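Local atomic coordinates of fusolin (Unidentified entomopoxvirus, PDB entry 4YN2), a protein that forms the crystalline spindles of an insect poxvirus, which enhance virulence, and probably acts on chitin in the manner of lytic polysaccharide monooxygenases. Residues 170-175 / 196-201; 147-152 / 206-211; 118-123 / 228-233. One frame throughout, in Å; residues are numbered along the deposited sequence.

Interaction 1 (170-175 / 196-201). With NAG (2-acetamido-2-deoxy-beta-D-glucopyranose), chain B; EDO (1,2-ethanediol), chain D.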
# COMPACT_ATOMS: atom_id res chain seq x y z
N LEU A 170 6.26 -6.59 13.07
CA LEU A 170 6.60 -5.25 13.57
C LEU A 170 8.05 -4.94 13.23
O LEU A 170 8.92 -5.75 13.55
CB LEU A 170 6.37 -5.16 15.09
CG LEU A 170 6.70 -3.82 15.77
CD1 LEU A 170 5.68 -2.76 15.45
CD2 LEU A 170 6.75 -4.00 17.26
N ILE A 171 8.32 -3.81 12.56
CA ILE A 171 9.70 -3.41 12.22
C ILE A 171 10.09 -2.07 12.87
O ILE A 171 11.26 -1.72 12.82
CB ILE A 171 9.92 -3.36 10.68
CG1 ILE A 171 8.99 -2.34 9.98
CG2 ILE A 171 9.75 -4.77 10.10
CD1 ILE A 171 9.37 -2.01 8.55
N TYR A 172 9.14 -1.33 13.46
CA TYR A 172 9.46 -0.03 14.03
C TYR A 172 8.47 0.36 15.11
O TYR A 172 7.28 0.13 14.97
CB TYR A 172 9.46 1.02 12.94
CG TYR A 172 9.99 2.38 13.34
CD1 TYR A 172 11.35 2.64 13.33
CD2 TYR A 172 9.12 3.42 13.64
CE1 TYR A 172 11.84 3.91 13.63
CE2 TYR A 172 9.60 4.68 13.99
CZ TYR A 172 10.96 4.94 13.95
OH TYR A 172 11.42 6.20 14.24
N ASN A 173 8.99 0.92 16.19
CA ASN A 173 8.19 1.40 17.29
C ASN A 173 8.92 2.56 17.96
O ASN A 173 9.96 2.35 18.59
CB ASN A 173 7.89 0.28 18.26
CG ASN A 173 6.88 0.67 19.29
OD1 ASN A 173 6.28 1.75 19.23
ND2 ASN A 173 6.68 -0.18 20.26
N ASP A 174 8.40 3.78 17.81
CA ASP A 174 9.10 4.96 18.33
C ASP A 174 8.22 6.18 18.42
O ASP A 174 7.18 6.23 17.78
CB ASP A 174 10.28 5.29 17.38
CG ASP A 174 11.42 6.12 17.97
OD1 ASP A 174 11.56 6.13 19.20
OD2 ASP A 174 12.21 6.69 17.18
N THR A 175 8.66 7.18 19.21
CA THR A 175 8.09 8.53 19.21
C THR A 175 8.86 9.23 18.11
O THR A 175 10.05 8.99 17.96
CB THR A 175 8.21 9.23 20.55
OG1 THR A 175 9.55 9.15 20.99
CG2 THR A 175 7.26 8.68 21.57
N THR A 196 12.97 7.85 10.00
CA THR A 196 13.79 6.92 9.22
C THR A 196 13.54 5.51 9.71
O THR A 196 13.87 5.19 10.85
CB THR A 196 15.26 7.31 9.29
OG1 THR A 196 15.36 8.63 8.78
CG2 THR A 196 16.14 6.40 8.44
N VAL A 197 12.96 4.68 8.85
CA VAL A 197 12.61 3.31 9.16
C VAL A 197 13.40 2.38 8.25
O VAL A 197 13.40 2.57 7.03
CB VAL A 197 11.08 3.09 8.98
CG1 VAL A 197 10.69 1.66 9.37
CG2 VAL A 197 10.30 4.10 9.81
N PRO A 198 14.03 1.33 8.82
CA PRO A 198 14.70 0.34 7.97
C PRO A 198 13.65 -0.62 7.42
O PRO A 198 13.10 -1.43 8.16
CB PRO A 198 15.70 -0.33 8.92
CG PRO A 198 15.16 -0.13 10.27
CD PRO A 198 14.11 0.95 10.25
N ILE A 199 13.34 -0.49 6.14
CA ILE A 199 12.33 -1.30 5.48
C ILE A 199 12.98 -2.59 4.96
O ILE A 199 13.84 -2.49 4.09
CB ILE A 199 11.67 -0.50 4.32
CG1 ILE A 199 11.13 0.88 4.78
CG2 ILE A 199 10.57 -1.32 3.67
CD1 ILE A 199 10.09 0.87 5.81
N PRO A 200 12.55 -3.79 5.40
CA PRO A 200 13.10 -5.02 4.82
C PRO A 200 12.77 -5.12 3.34
O PRO A 200 11.64 -4.81 2.95
CB PRO A 200 12.41 -6.14 5.62
CG PRO A 200 11.88 -5.48 6.84
CD PRO A 200 11.52 -4.10 6.41
N ILE A 201 13.75 -5.51 2.51
CA ILE A 201 13.53 -5.61 1.07
C ILE A 201 12.72 -6.86 0.77
O ILE A 201 12.74 -7.83 1.52
CB ILE A 201 14.86 -5.59 0.26
CG1 ILE A 201 15.78 -4.43 0.67
CG2 ILE A 201 14.61 -5.53 -1.23
CD1 ILE A 201 15.16 -3.12 0.81
C1 NAG B . 5.76 0.08 21.33
C2 NAG B . 5.12 -1.21 21.84
C3 NAG B . 4.17 -0.84 22.98
C4 NAG B . 4.90 -0.02 24.05
C5 NAG B . 5.61 1.17 23.43
C6 NAG B . 6.46 1.95 24.41
C7 NAG B . 4.55 -3.19 20.49
C8 NAG B . 3.78 -3.69 19.30
N2 NAG B . 4.39 -1.89 20.78
O3 NAG B . 3.70 -2.06 23.55
O4 NAG B . 3.97 0.47 25.01
O5 NAG B . 6.48 0.71 22.38
O6 NAG B . 7.34 1.12 25.14
O7 NAG B . 5.25 -3.94 21.16
C1 EDO D . 14.44 11.66 11.09
O1 EDO D . 14.15 10.88 9.92
C2 EDO D . 13.90 10.96 12.37
O2 EDO D . 14.04 9.54 12.26
O HOH W 1 14.02 6.55 13.19
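Thr196 meets Tyr172 through its backbone. Thr196 O lies 3.7 Å from Tyr172 CE1, in an oblique approach to the ring. A water bridges the same two residues: it donates a hydrogen bond to Thr196 O at 2.7 Å and is also hydrogen-bonded to Tyr172 OH. Its other partner is O2 of an ethanediol, probably an additive from crystallisation, which accepts bonds from Thr196 through both of its oxygens.

Val197 brings both methyl branches to the contact. Its CG2 sits over the centre of one face of the Tyr172 ring, 3.9 Å from the centroid and only 8° off the ring normal. This is a clear CH-pi contact. Val197 CG1 covers the root of the same side chain, 3.8 Å from Tyr172 CB, and also touches Ile171 CD1. Tyr172 reaches the valine because its CG is anti to the backbone N (chi1 -171°). The ring of Phe195 meets the tyrosine as well.

Pro198 adds its carbonyl oxygen, with Pro198 O 3.8 Å from Ile171 CD1. Ile199 starts away from the other strand, but its chain turns back and Ile199 CD1 comes within 4.0 Å of Ile171 CD1. Pro200 and Ile171 reach toward each other tip to tip, with Pro200 CD 3.7 Å from Ile171 CD1. Ile171 CG2 touches Pro200 CG beside it.

Ile171 and Tyr172 can both face this segment because they form a classic beta bulge opposite Val149. Asn173, next along, carries a covalently linked N-glycan. The two strands run nearly antiparallel, 7.1 Å apart at the axes, and belong to different sheets. Such side-chain packing between sheets is typical of the beta-sandwich core of this monooxygenase family.

Interaction 2 (147-152 / 206-211). With NAG (2-acetamido-2-deoxy-beta-D-glucopyranose), chain B.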
# COMPACT_ATOMS: atom_id res chain seq x y z
N TYR A 147 4.49 5.90 16.98
CA TYR A 147 4.28 5.25 15.70
C TYR A 147 4.78 3.83 15.70
O TYR A 147 5.88 3.59 16.17
CB TYR A 147 5.05 6.01 14.60
CG TYR A 147 4.37 7.28 14.17
CD1 TYR A 147 4.55 8.47 14.87
CD2 TYR A 147 3.52 7.30 13.07
CE1 TYR A 147 3.93 9.65 14.47
CE2 TYR A 147 2.88 8.47 12.67
CZ TYR A 147 3.08 9.64 13.37
OH TYR A 147 2.47 10.79 12.96
N GLU A 148 3.99 2.91 15.15
CA GLU A 148 4.41 1.54 14.90
C GLU A 148 4.33 1.34 13.42
O GLU A 148 3.37 1.82 12.80
CB GLU A 148 3.55 0.51 15.63
CG GLU A 148 3.64 0.56 17.14
CD GLU A 148 2.64 -0.32 17.84
OE1 GLU A 148 1.71 -0.82 17.17
OE2 GLU A 148 2.78 -0.53 19.06
N VAL A 149 5.31 0.65 12.85
CA VAL A 149 5.29 0.28 11.44
C VAL A 149 5.44 -1.21 11.37
O VAL A 149 6.33 -1.77 12.00
CB VAL A 149 6.36 0.99 10.58
CG1 VAL A 149 6.14 0.70 9.11
CG2 VAL A 149 6.35 2.50 10.83
N TYR A 150 4.54 -1.85 10.62
CA TYR A 150 4.58 -3.28 10.34
C TYR A 150 4.78 -3.45 8.88
O TYR A 150 4.47 -2.54 8.12
CB TYR A 150 3.28 -4.00 10.76
CG TYR A 150 2.87 -3.80 12.19
CD1 TYR A 150 2.29 -2.61 12.61
CD2 TYR A 150 3.06 -4.81 13.14
CE1 TYR A 150 1.90 -2.42 13.94
CE2 TYR A 150 2.70 -4.62 14.47
CZ TYR A 150 2.13 -3.42 14.87
OH TYR A 150 1.78 -3.23 16.18
N ILE A 151 5.27 -4.60 8.48
CA ILE A 151 5.41 -4.95 7.08
C ILE A 151 4.83 -6.34 6.91
O ILE A 151 4.97 -7.19 7.80
CB ILE A 151 6.86 -4.85 6.53
CG1 ILE A 151 6.87 -5.01 4.99
CG2 ILE A 151 7.81 -5.86 7.20
CD1 ILE A 151 8.17 -4.62 4.32
N THR A 152 4.22 -6.59 5.76
CA THR A 152 3.72 -7.91 5.48
C THR A 152 4.87 -8.91 5.44
O THR A 152 5.99 -8.57 5.06
CB THR A 152 2.96 -7.92 4.17
OG1 THR A 152 3.66 -7.13 3.21
CG2 THR A 152 1.52 -7.42 4.33
N ALA A 206 4.72 -5.42 -1.38
CA ALA A 206 4.43 -5.56 0.04
C ALA A 206 3.53 -4.44 0.51
O ALA A 206 3.26 -3.49 -0.23
CB ALA A 206 5.74 -5.54 0.82
N VAL A 207 3.10 -4.54 1.76
CA VAL A 207 2.30 -3.51 2.39
C VAL A 207 2.93 -3.13 3.71
O VAL A 207 3.17 -4.00 4.54
CB VAL A 207 0.83 -3.96 2.62
CG1 VAL A 207 0.04 -2.89 3.39
CG2 VAL A 207 0.14 -4.28 1.31
N LEU A 208 3.13 -1.82 3.93
CA LEU A 208 3.52 -1.31 5.24
C LEU A 208 2.24 -0.93 5.95
O LEU A 208 1.35 -0.36 5.32
CB LEU A 208 4.44 -0.09 5.17
CG LEU A 208 5.75 -0.25 4.45
CD1 LEU A 208 6.40 1.11 4.28
CD2 LEU A 208 6.67 -1.20 5.20
N TYR A 209 2.11 -1.29 7.21
CA TYR A 209 0.95 -0.93 8.01
C TYR A 209 1.47 0.03 9.05
O TYR A 209 2.28 -0.37 9.89
CB TYR A 209 0.29 -2.15 8.63
CG TYR A 209 -1.07 -1.89 9.24
CD1 TYR A 209 -2.09 -1.31 8.49
CD2 TYR A 209 -1.40 -2.40 10.49
CE1 TYR A 209 -3.37 -1.19 8.98
CE2 TYR A 209 -2.70 -2.28 10.99
CZ TYR A 209 -3.68 -1.67 10.24
OH TYR A 209 -4.95 -1.57 10.75
N VAL A 210 1.09 1.29 8.94
CA VAL A 210 1.55 2.35 9.84
C VAL A 210 0.45 2.68 10.81
O VAL A 210 -0.67 2.96 10.41
CB VAL A 210 1.99 3.62 9.05
CG1 VAL A 210 2.52 4.69 10.00
CG2 VAL A 210 3.04 3.27 7.99
N ARG A 211 0.78 2.66 12.09
CA ARG A 211 -0.15 2.95 13.16
C ARG A 211 0.35 4.15 13.94
O ARG A 211 1.45 4.11 14.46
CB ARG A 211 -0.28 1.75 14.08
CG ARG A 211 -1.16 1.97 15.30
CD ARG A 211 -1.04 0.79 16.23
NE ARG A 211 -1.89 0.97 17.40
CZ ARG A 211 -1.73 0.37 18.57
NH1 ARG A 211 -0.72 -0.47 18.77
NH2 ARG A 211 -2.57 0.62 19.57
C1 NAG B . 5.76 0.08 21.33
C2 NAG B . 5.12 -1.21 21.84
C3 NAG B . 4.17 -0.84 22.98
C4 NAG B . 4.90 -0.02 24.05
C5 NAG B . 5.61 1.17 23.43
C6 NAG B . 6.46 1.95 24.41
C7 NAG B . 4.55 -3.19 20.49
C8 NAG B . 3.78 -3.69 19.30
N2 NAG B . 4.39 -1.89 20.78
O3 NAG B . 3.70 -2.06 23.55
O4 NAG B . 3.97 0.47 25.01
O5 NAG B . 6.48 0.71 22.38
O6 NAG B . 7.34 1.12 25.14
O7 NAG B . 5.25 -3.94 21.16
O HOH W 2 1.03 -0.65 21.09
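Glu148 and Arg211 lie side by side and join in a salt bridge. Glu148 OE1 accepts a hydrogen bond from Arg211 NH1 at 2.9 Å, in the plane of the guanidinium. The carboxylate plane is turned 70° from that plane, and the nitrogen comes from above it. Tyr150 OH donates to the same oxygen at 2.6 Å from the opposite face. Two donors therefore grip Glu148 OE1. The other oxygen, Glu148 OE2, accepts a nearly straight bond from N2 of the first sugar of the glycan, 2.7 Å away. A water also donates to it.

The backbone sets these groups in place. Glu148 pairs with Arg211, and Tyr150 with Tyr209, as antiparallel hydrogen-bonded pairs. At the far end Thr152 OG1 takes over from a main-chain carbonyl and accepts from Val207 N at 3.0 Å. Its torsion puts OG1 between the backbone N and the carbonyl carbon (chi1 41°).

On the reverse face, Leu208 CD2 packs 3.8 Å from Ile151 CG1, and Val149 lies alongside Val210.

Further out, Arg211 NH2 is hydrogen-bonded to Gln213 OE1 and to Tyr76 O. Trp165 meets Tyr150 and Tyr209 edge-to-face. The pair is an antiparallel beta ladder, regular from Glu148 to Ile151, whose buried charged end forms part of the pocket that holds the Asn173 N-glycan.

Interaction 3 (118-123 / 228-233); sequences TVIPLS and INFDYN
Leu122, just past the end of strand 118-121, reaches onto Phe230 and Tyr232, and most of this end of the contact rests on it. Its CB lies against the partner's main chain, with Leu122 CB 3.7 Å from Asp231 O, and also nears the side-chain nitrogen of Asn233. Beyond CG the two methyls part. Leu122 CD1 turns to Phe230, 3.8 Å from Phe230 CB, and sits at the edge of that ring. Leu122 CD2 turns to Tyr232 and lies over one face of its ring, offset toward the rim. It is 3.7 Å from the centroid and 19° off the normal, a CH-pi contact.

The backbone of Leu122 is held too. Leu122 N donates to Asp231 O at 3.0 Å. Leu122 O accepts from Asn233 ND2 at 3.1 Å, and the amide nitrogen stands above the carbonyl plane.

The Leu122 N bond follows on from a parallel beta ladder between strands 118-121 and 220-231. Strand 118-121 lies at the edge of the mixed sheet in the beta-sandwich fold. Ile120 is its central link: Ile120 N donates to Asn229 O, and Ile120 O accepts from Asp231 N. Thr118 O accepts from Asn229 N in the same pattern.

The two faces of the ladder differ. Ile120 packs inward, with its CD1 4.1 Å from Ile228 CB and also near the Phe230 ring. Val130, Leu132 and Ile199 of the other sheet meet this face. On the outer face Val119 crosses Asp231, and Val119 CG1 touches Asp231 CB at 3.8 Å. Next to it, Asn229 OD1 accepts a hydrogen bond from the next backbone nitrogen, Phe230 N.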
# COMPACT_ATOMS: atom_id res chain seq x y z
N THR A 118 4.17 2.33 -4.33
CA THR A 118 5.28 3.26 -4.48
C THR A 118 6.48 2.36 -4.75
O THR A 118 6.75 1.49 -3.92
CB THR A 118 5.46 4.16 -3.28
OG1 THR A 118 4.37 5.06 -3.21
CG2 THR A 118 6.76 4.97 -3.36
N VAL A 119 7.15 2.53 -5.89
CA VAL A 119 8.27 1.67 -6.25
C VAL A 119 9.58 2.30 -5.75
O VAL A 119 9.97 3.35 -6.22
CB VAL A 119 8.29 1.41 -7.77
CG1 VAL A 119 9.45 0.51 -8.16
CG2 VAL A 119 6.97 0.79 -8.22
N ILE A 120 10.23 1.63 -4.80
CA ILE A 120 11.47 2.09 -4.19
C ILE A 120 12.68 1.50 -4.93
O ILE A 120 12.86 0.28 -4.90
CB ILE A 120 11.51 1.68 -2.69
CG1 ILE A 120 10.27 2.23 -1.93
CG2 ILE A 120 12.80 2.18 -2.04
CD1 ILE A 120 9.98 1.47 -0.65
N PRO A 121 13.56 2.32 -5.52
CA PRO A 121 14.75 1.75 -6.17
C PRO A 121 15.81 1.32 -5.17
O PRO A 121 16.05 2.00 -4.16
CB PRO A 121 15.25 2.91 -7.04
CG PRO A 121 14.87 4.12 -6.27
CD PRO A 121 13.53 3.79 -5.66
N LEU A 122 16.44 0.18 -5.44
CA LEU A 122 17.56 -0.31 -4.62
C LEU A 122 18.85 0.34 -5.12
O LEU A 122 19.06 0.42 -6.33
CB LEU A 122 17.69 -1.84 -4.67
CG LEU A 122 17.02 -2.59 -3.53
CD1 LEU A 122 15.56 -2.32 -3.48
CD2 LEU A 122 17.28 -4.06 -3.63
N SER A 123 19.72 0.76 -4.19
CA SER A 123 21.04 1.30 -4.53
C SER A 123 21.96 0.12 -4.89
O SER A 123 22.69 0.18 -5.88
CB SER A 123 21.60 2.10 -3.37
OG SER A 123 22.72 2.87 -3.78
N ILE A 228 3.94 -0.82 -1.29
CA ILE A 228 5.32 -0.61 -1.72
C ILE A 228 5.84 -1.79 -2.54
O ILE A 228 5.38 -2.92 -2.41
CB ILE A 228 6.27 -0.32 -0.53
CG1 ILE A 228 6.38 -1.53 0.45
CG2 ILE A 228 5.84 0.94 0.20
CD1 ILE A 228 7.57 -1.47 1.39
N ASN A 229 6.81 -1.49 -3.41
CA ASN A 229 7.52 -2.50 -4.18
C ASN A 229 8.96 -2.04 -4.32
O ASN A 229 9.27 -0.88 -4.04
CB ASN A 229 6.87 -2.78 -5.54
CG ASN A 229 7.14 -4.17 -6.08
OD1 ASN A 229 7.98 -4.92 -5.58
ND2 ASN A 229 6.45 -4.53 -7.15
N PHE A 230 9.84 -2.95 -4.69
CA PHE A 230 11.27 -2.70 -4.80
C PHE A 230 11.75 -2.91 -6.23
O PHE A 230 11.41 -3.91 -6.85
CB PHE A 230 12.00 -3.63 -3.85
CG PHE A 230 11.54 -3.46 -2.42
CD1 PHE A 230 12.16 -2.55 -1.58
CD2 PHE A 230 10.40 -4.11 -1.96
CE1 PHE A 230 11.72 -2.37 -0.27
CE2 PHE A 230 9.95 -3.90 -0.66
CZ PHE A 230 10.62 -3.04 0.18
N ASP A 231 12.52 -1.94 -6.75
CA ASP A 231 13.08 -2.00 -8.09
C ASP A 231 14.53 -2.47 -7.99
O ASP A 231 15.39 -1.72 -7.51
CB ASP A 231 13.01 -0.61 -8.77
CG ASP A 231 12.86 -0.64 -10.28
OD1 ASP A 231 13.18 -1.68 -10.89
OD2 ASP A 231 12.51 0.41 -10.86
N TYR A 232 14.77 -3.72 -8.34
CA TYR A 232 16.12 -4.28 -8.33
C TYR A 232 16.92 -3.78 -9.52
O TYR A 232 16.35 -3.42 -10.54
CB TYR A 232 16.09 -5.82 -8.33
CG TYR A 232 15.95 -6.38 -6.95
CD1 TYR A 232 14.73 -6.35 -6.28
CD2 TYR A 232 17.05 -6.85 -6.25
CE1 TYR A 232 14.61 -6.81 -4.97
CE2 TYR A 232 16.95 -7.31 -4.95
CZ TYR A 232 15.72 -7.28 -4.30
OH TYR A 232 15.59 -7.79 -3.04
N ASN A 233 18.24 -3.75 -9.38
CA ASN A 233 19.13 -3.36 -10.47
C ASN A 233 19.34 -4.55 -11.41
O ASN A 233 19.51 -5.67 -10.92
CB ASN A 233 20.48 -2.91 -9.91
CG ASN A 233 20.35 -1.73 -8.98
OD1 ASN A 233 20.06 -0.61 -9.40
ND2 ASN A 233 20.48 -1.98 -7.68
O HOH W 3 17.28 -0.30 -8.80

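From the N terminus, the chain first lays down 118-123, then 147-152, then 170-175. The partners follow in reverse order. Segment 196-201 closes the innermost loop, interaction 1. Segment 206-211 closes interaction 2 around it, and 228-233 closes interaction 3 around both. The three loops nest and none cross. Interactions 2 and 3 are ladders within the mixed sheet, joined where Ala206 N meets Ile228 O, a probable hydrogen bond at 2.8 Å. Interaction 1 ties that sheet to the antiparallel sheet containing strand 191-200. It borders interaction 2 through strands 145-152 and 168-174, and the first sugar of the glycan touches both.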